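Local atomic coordinates of catalase (Corynebacterium glutamicum, PDB entry 4B7H), a protein that catalyses the breakdown of hydrogen peroxide to water and oxygen at a haem iron, is inhibited by nitric oxide, and also binds NADPH. Residues F268-K274 with P306-L312. Numbering follows the deposited sequence.
Sequences FPIWDVK and PVGYFIL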
ATOM      1  N   PHE A 268     -31.440  -2.305  24.946  1.00 12.15           N
ATOM      2  CA  PHE A 268     -30.392  -1.327  24.684  1.00 11.71           C
ATOM      3  C   PHE A 268     -29.595  -0.998  25.942  1.00 12.10           C
ATOM      4  O   PHE A 268     -30.163  -0.533  26.926  1.00 14.17           O
ATOM      5  CB  PHE A 268     -31.007  -0.043  24.127  1.00 12.15           C
ATOM      6  CG  PHE A 268     -31.889  -0.251  22.918  1.00 12.15           C
ATOM      7  CD1 PHE A 268     -31.501  -1.087  21.872  1.00 12.20           C
ATOM      8  CD2 PHE A 268     -33.116   0.396  22.833  1.00 14.51           C
ATOM      9  CE1 PHE A 268     -32.324  -1.260  20.759  1.00 13.79           C
ATOM     10  CE2 PHE A 268     -33.936   0.226  21.737  1.00 14.83           C
ATOM     11  CZ  PHE A 268     -33.539  -0.603  20.694  1.00 15.01           C
ATOM     12  N   PRO A 269     -28.271  -1.220  25.915  1.00 10.12           N
ATOM     13  CA  PRO A 269     -27.452  -0.915  27.092  1.00  9.56           C
ATOM     14  C   PRO A 269     -27.226   0.587  27.257  1.00 10.32           C
ATOM     15  O   PRO A 269     -27.112   1.327  26.262  1.00 11.53           O
ATOM     16  CB  PRO A 269     -26.132  -1.634  26.800  1.00 10.35           C
ATOM     17  CG  PRO A 269     -26.043  -1.649  25.312  1.00 10.75           C
ATOM     18  CD  PRO A 269     -27.472  -1.810  24.825  1.00 11.26           C
ATOM     19  N   ILE A 270     -27.167   1.021  28.513  1.00 10.59           N
ATOM     20  CA  ILE A 270     -27.047   2.429  28.858  1.00 11.26           C
ATOM     21  C   ILE A 270     -25.889   2.624  29.831  1.00 10.43           C
ATOM     22  O   ILE A 270     -25.613   1.754  30.665  1.00 11.32           O
ATOM     23  CB  ILE A 270     -28.362   2.941  29.497  1.00 12.06           C
ATOM     24  CG1 ILE A 270     -29.519   2.828  28.503  1.00 14.38           C
ATOM     25  CG2 ILE A 270     -28.225   4.377  29.982  1.00 13.50           C
ATOM     26  CD1 ILE A 270     -30.881   2.922  29.147  1.00 17.43           C
ATOM     27  N   TRP A 271     -25.195   3.749  29.698  1.00 10.32           N
ATOM     28  CA  TRP A 271     -24.187   4.171  30.663  1.00  9.88           C
ATOM     29  C   TRP A 271     -24.480   5.594  31.100  1.00 10.28           C
ATOM     30  O   TRP A 271     -24.814   6.446  30.272  1.00 11.64           O
ATOM     31  CB  TRP A 271     -22.794   4.158  30.035  1.00 10.12           C
ATOM     32  CG  TRP A 271     -22.184   2.799  29.866  1.00  9.34           C
ATOM     33  CD1 TRP A 271     -21.223   2.230  30.656  1.00  9.97           C
ATOM     34  CD2 TRP A 271     -22.491   1.833  28.850  1.00  9.29           C
ATOM     35  NE1 TRP A 271     -20.914   0.967  30.195  1.00 10.40           N
ATOM     36  CE2 TRP A 271     -21.672   0.705  29.083  1.00  9.78           C
ATOM     37  CE3 TRP A 271     -23.370   1.817  27.760  1.00 10.08           C
ATOM     38  CZ2 TRP A 271     -21.706  -0.429  28.268  1.00  9.79           C
ATOM     39  CZ3 TRP A 271     -23.406   0.687  26.946  1.00 11.26           C
ATOM     40  CH2 TRP A 271     -22.576  -0.421  27.204  1.00 10.88           C
ATOM     41  N   ASP A 272     -24.344   5.858  32.395  1.00 11.95           N
ATOM     42  CA  ASP A 272     -24.420   7.231  32.881  1.00 12.76           C
ATOM     43  C   ASP A 272     -23.067   7.928  32.732  1.00 12.37           C
ATOM     44  O   ASP A 272     -22.038   7.400  33.151  1.00 14.79           O
ATOM     45  CB  ASP A 272     -24.913   7.261  34.325  1.00 13.89           C
ATOM     46  CG  ASP A 272     -26.371   6.878  34.432  1.00 14.77           C
ATOM     47  OD1 ASP A 272     -27.223   7.699  34.026  1.00 18.37           O
ATOM     48  OD2 ASP A 272     -26.664   5.756  34.897  1.00 19.55           O
ATOM     49  N   VAL A 273     -23.079   9.100  32.101  1.00 11.51           N
ATOM     50  CA  VAL A 273     -21.864   9.878  31.850  1.00 11.86           C
ATOM     51  C   VAL A 273     -21.606  10.834  33.006  1.00 11.70           C
ATOM     52  O   VAL A 273     -22.443  11.681  33.317  1.00 11.63           O
ATOM     53  CB  VAL A 273     -21.978  10.690  30.543  1.00 12.59           C
ATOM     54  CG1 VAL A 273     -20.719  11.517  30.317  1.00 14.58           C
ATOM     55  CG2 VAL A 273     -22.232   9.764  29.356  1.00 14.05           C
ATOM     56  N   LYS A 274     -20.454  10.684  33.649  1.00 12.76           N
ATOM     57  CA  LYS A 274     -20.095  11.519  34.789  1.00 12.26           C
ATOM     58  C   LYS A 274     -18.658  12.002  34.636  1.00 12.76           C
ATOM     59  O   LYS A 274     -17.878  11.426  33.870  1.00 12.62           O
ATOM     60  CB  LYS A 274     -20.258  10.744  36.107  1.00 13.97           C
ATOM     61  CG  LYS A 274     -21.604  10.038  36.263  1.00 14.15           C
ATOM     62  CD  LYS A 274     -21.764   9.401  37.640  1.00 15.55           C
ATOM     63  CE  LYS A 274     -23.087   8.648  37.747  1.00 17.85           C
ATOM     64  NZ  LYS A 274     -24.253   9.563  37.624  1.00 20.29           N
ATOM     65  N   PRO A 306     -22.678  14.305  37.671  1.00 14.02           N
ATOM     66  CA  PRO A 306     -23.445  13.779  36.532  1.00 14.49           C
ATOM     67  C   PRO A 306     -23.521  14.738  35.346  1.00 14.63           C
ATOM     68  O   PRO A 306     -23.551  15.954  35.533  1.00 14.47           O
ATOM     69  CB  PRO A 306     -24.839  13.569  37.125  1.00 14.11           C
ATOM     70  CG  PRO A 306     -24.931  14.594  38.219  1.00 14.66           C
ATOM     71  CD  PRO A 306     -23.545  14.619  38.821  1.00 15.78           C
ATOM     72  N   VAL A 307     -23.552  14.182  34.136  1.00 12.56           N
ATOM     73  CA  VAL A 307     -23.619  14.972  32.911  1.00 12.00           C
ATOM     74  C   VAL A 307     -24.838  14.550  32.097  1.00 11.35           C
ATOM     75  O   VAL A 307     -25.613  15.390  31.624  1.00 12.40           O
ATOM     76  CB  VAL A 307     -22.341  14.801  32.050  1.00 12.35           C
ATOM     77  CG1 VAL A 307     -22.468  15.578  30.748  1.00 12.99           C
ATOM     78  CG2 VAL A 307     -21.107  15.244  32.831  1.00 14.49           C
ATOM     79  N   GLY A 308     -25.007  13.242  31.933  1.00 11.40           N
ATOM     80  CA  GLY A 308     -26.075  12.710  31.101  1.00 11.32           C
ATOM     81  C   GLY A 308     -25.938  11.207  30.978  1.00 11.55           C
ATOM     82  O   GLY A 308     -25.388  10.569  31.874  1.00 11.97           O
ATOM     83  N   TYR A 309     -26.451  10.630  29.894  1.00 11.36           N
ATOM     84  CA  TYR A 309     -26.299   9.199  29.660  1.00 11.71           C
ATOM     85  C   TYR A 309     -26.126   8.950  28.173  1.00 11.46           C
ATOM     86  O   TYR A 309     -26.463   9.805  27.349  1.00 11.65           O
ATOM     87  CB  TYR A 309     -27.514   8.417  30.186  1.00 12.41           C
ATOM     88  CG  TYR A 309     -28.793   8.636  29.395  1.00 12.77           C
ATOM     89  CD1 TYR A 309     -29.667   9.670  29.717  1.00 14.08           C
ATOM     90  CD2 TYR A 309     -29.132   7.800  28.334  1.00 12.54           C
ATOM     91  CE1 TYR A 309     -30.837   9.873  28.992  1.00 13.98           C
ATOM     92  CE2 TYR A 309     -30.291   7.991  27.602  1.00 14.92           C
ATOM     93  CZ  TYR A 309     -31.146   9.027  27.934  1.00 15.44           C
ATOM     94  OH  TYR A 309     -32.305   9.208  27.199  1.00 16.96           O
ATOM     95  N   PHE A 310     -25.616   7.776  27.818  1.00 11.51           N
ATOM     96  CA  PHE A 310     -25.679   7.355  26.426  1.00 12.22           C
ATOM     97  C   PHE A 310     -26.277   5.957  26.325  1.00 11.58           C
ATOM     98  O   PHE A 310     -26.230   5.171  27.279  1.00 11.23           O
ATOM     99  CB  PHE A 310     -24.336   7.514  25.676  1.00 10.97           C
ATOM    100  CG  PHE A 310     -23.255   6.550  26.091  1.00 11.35           C
ATOM    101  CD1 PHE A 310     -23.242   5.246  25.610  1.00 14.09           C
ATOM    102  CD2 PHE A 310     -22.211   6.972  26.910  1.00 13.59           C
ATOM    103  CE1 PHE A 310     -22.227   4.368  25.964  1.00 14.31           C
ATOM    104  CE2 PHE A 310     -21.193   6.096  27.276  1.00 15.57           C
ATOM    105  CZ  PHE A 310     -21.206   4.792  26.803  1.00 15.12           C
ATOM    106  N   ILE A 311     -26.878   5.680  25.175  1.00 10.26           N
ATOM    107  CA  ILE A 311     -27.602   4.444  24.935  1.00 10.43           C
ATOM    108  C   ILE A 311     -27.155   3.873  23.596  1.00 10.12           C
ATOM    109  O   ILE A 311     -26.906   4.625  22.650  1.00 10.65           O
ATOM    110  CB  ILE A 311     -29.138   4.702  24.964  1.00 11.41           C
ATOM    111  CG1 ILE A 311     -29.935   3.410  24.780  1.00 12.42           C
ATOM    112  CG2 ILE A 311     -29.545   5.786  23.955  1.00 12.68           C
ATOM    113  CD1 ILE A 311     -31.430   3.576  25.049  1.00 16.06           C
ATOM    114  N   LEU A 312     -27.003   2.553  23.528  1.00  9.72           N
ATOM    115  CA  LEU A 312     -26.641   1.910  22.268  1.00  8.96           C
ATOM    116  C   LEU A 312     -27.905   1.282  21.697  1.00  9.40           C
ATOM    117  O   LEU A 312     -28.439   0.319  22.268  1.00 10.82           O
ATOM    118  CB  LEU A 312     -25.560   0.848  22.474  1.00  9.53           C
ATOM    119  CG  LEU A 312     -24.290   1.331  23.181  1.00  9.12           C
ATOM    120  CD1 LEU A 312     -23.269   0.199  23.302  1.00 10.65           C
ATOM    121  CD2 LEU A 312     -23.690   2.530  22.457  1.00 10.20           C
TER
HETATM  122  O   HOH W   1     -27.276  10.241  34.519  1.00 26.84           O
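Trp271 and Phe310, facing each other as a hydrogen-bonded antiparallel pair, pack together on the inner face of these neighbouring catalase beta-barrel strands. Phe310 takes the cramped rotamer with CG between its backbone N and carbonyl carbon (chi1 71°), which swings the ring to the other strand. There Trp271 CB lies over one ring face in a CH-pi contact, 3.9 Å from the Phe310 ring centroid. The five-membered ring of Trp271 lies nearly parallel to the Phe310 ring (17°) but is slid along it, barely overlapping; Trp271 CE3 comes within 3.3 Å of Phe310 CE1. Val273 CG2 meets the rim of the same ring near its plane, while Leu312 CD1 packs against Trp271 CZ3. Broad, apolar groups suit this buried face, to which strand 100-108 adds Leu103; Gln206 O satisfies the indole NE1.

On the other face Ile270 and Ile311 run side by side, and Ile270 CG2 touches the Tyr309 ring, which also stacks on His81. Asp272 OD2 forms a salt bridge with Arg233 NE.

At Val273 a classic beta bulge sets Val307 and Gly308 opposite one residue: Val273 O accepts bonds from Val307 N (2.9 Å) and, weakly, Gly308 N (3.3 Å). The phi of Gly308, 174°, is easier without a side chain. Backbone bonds hold the register up to Val273, beyond which it shifts by one; apolar packing buries one face, and Arg233 balances charge on the other.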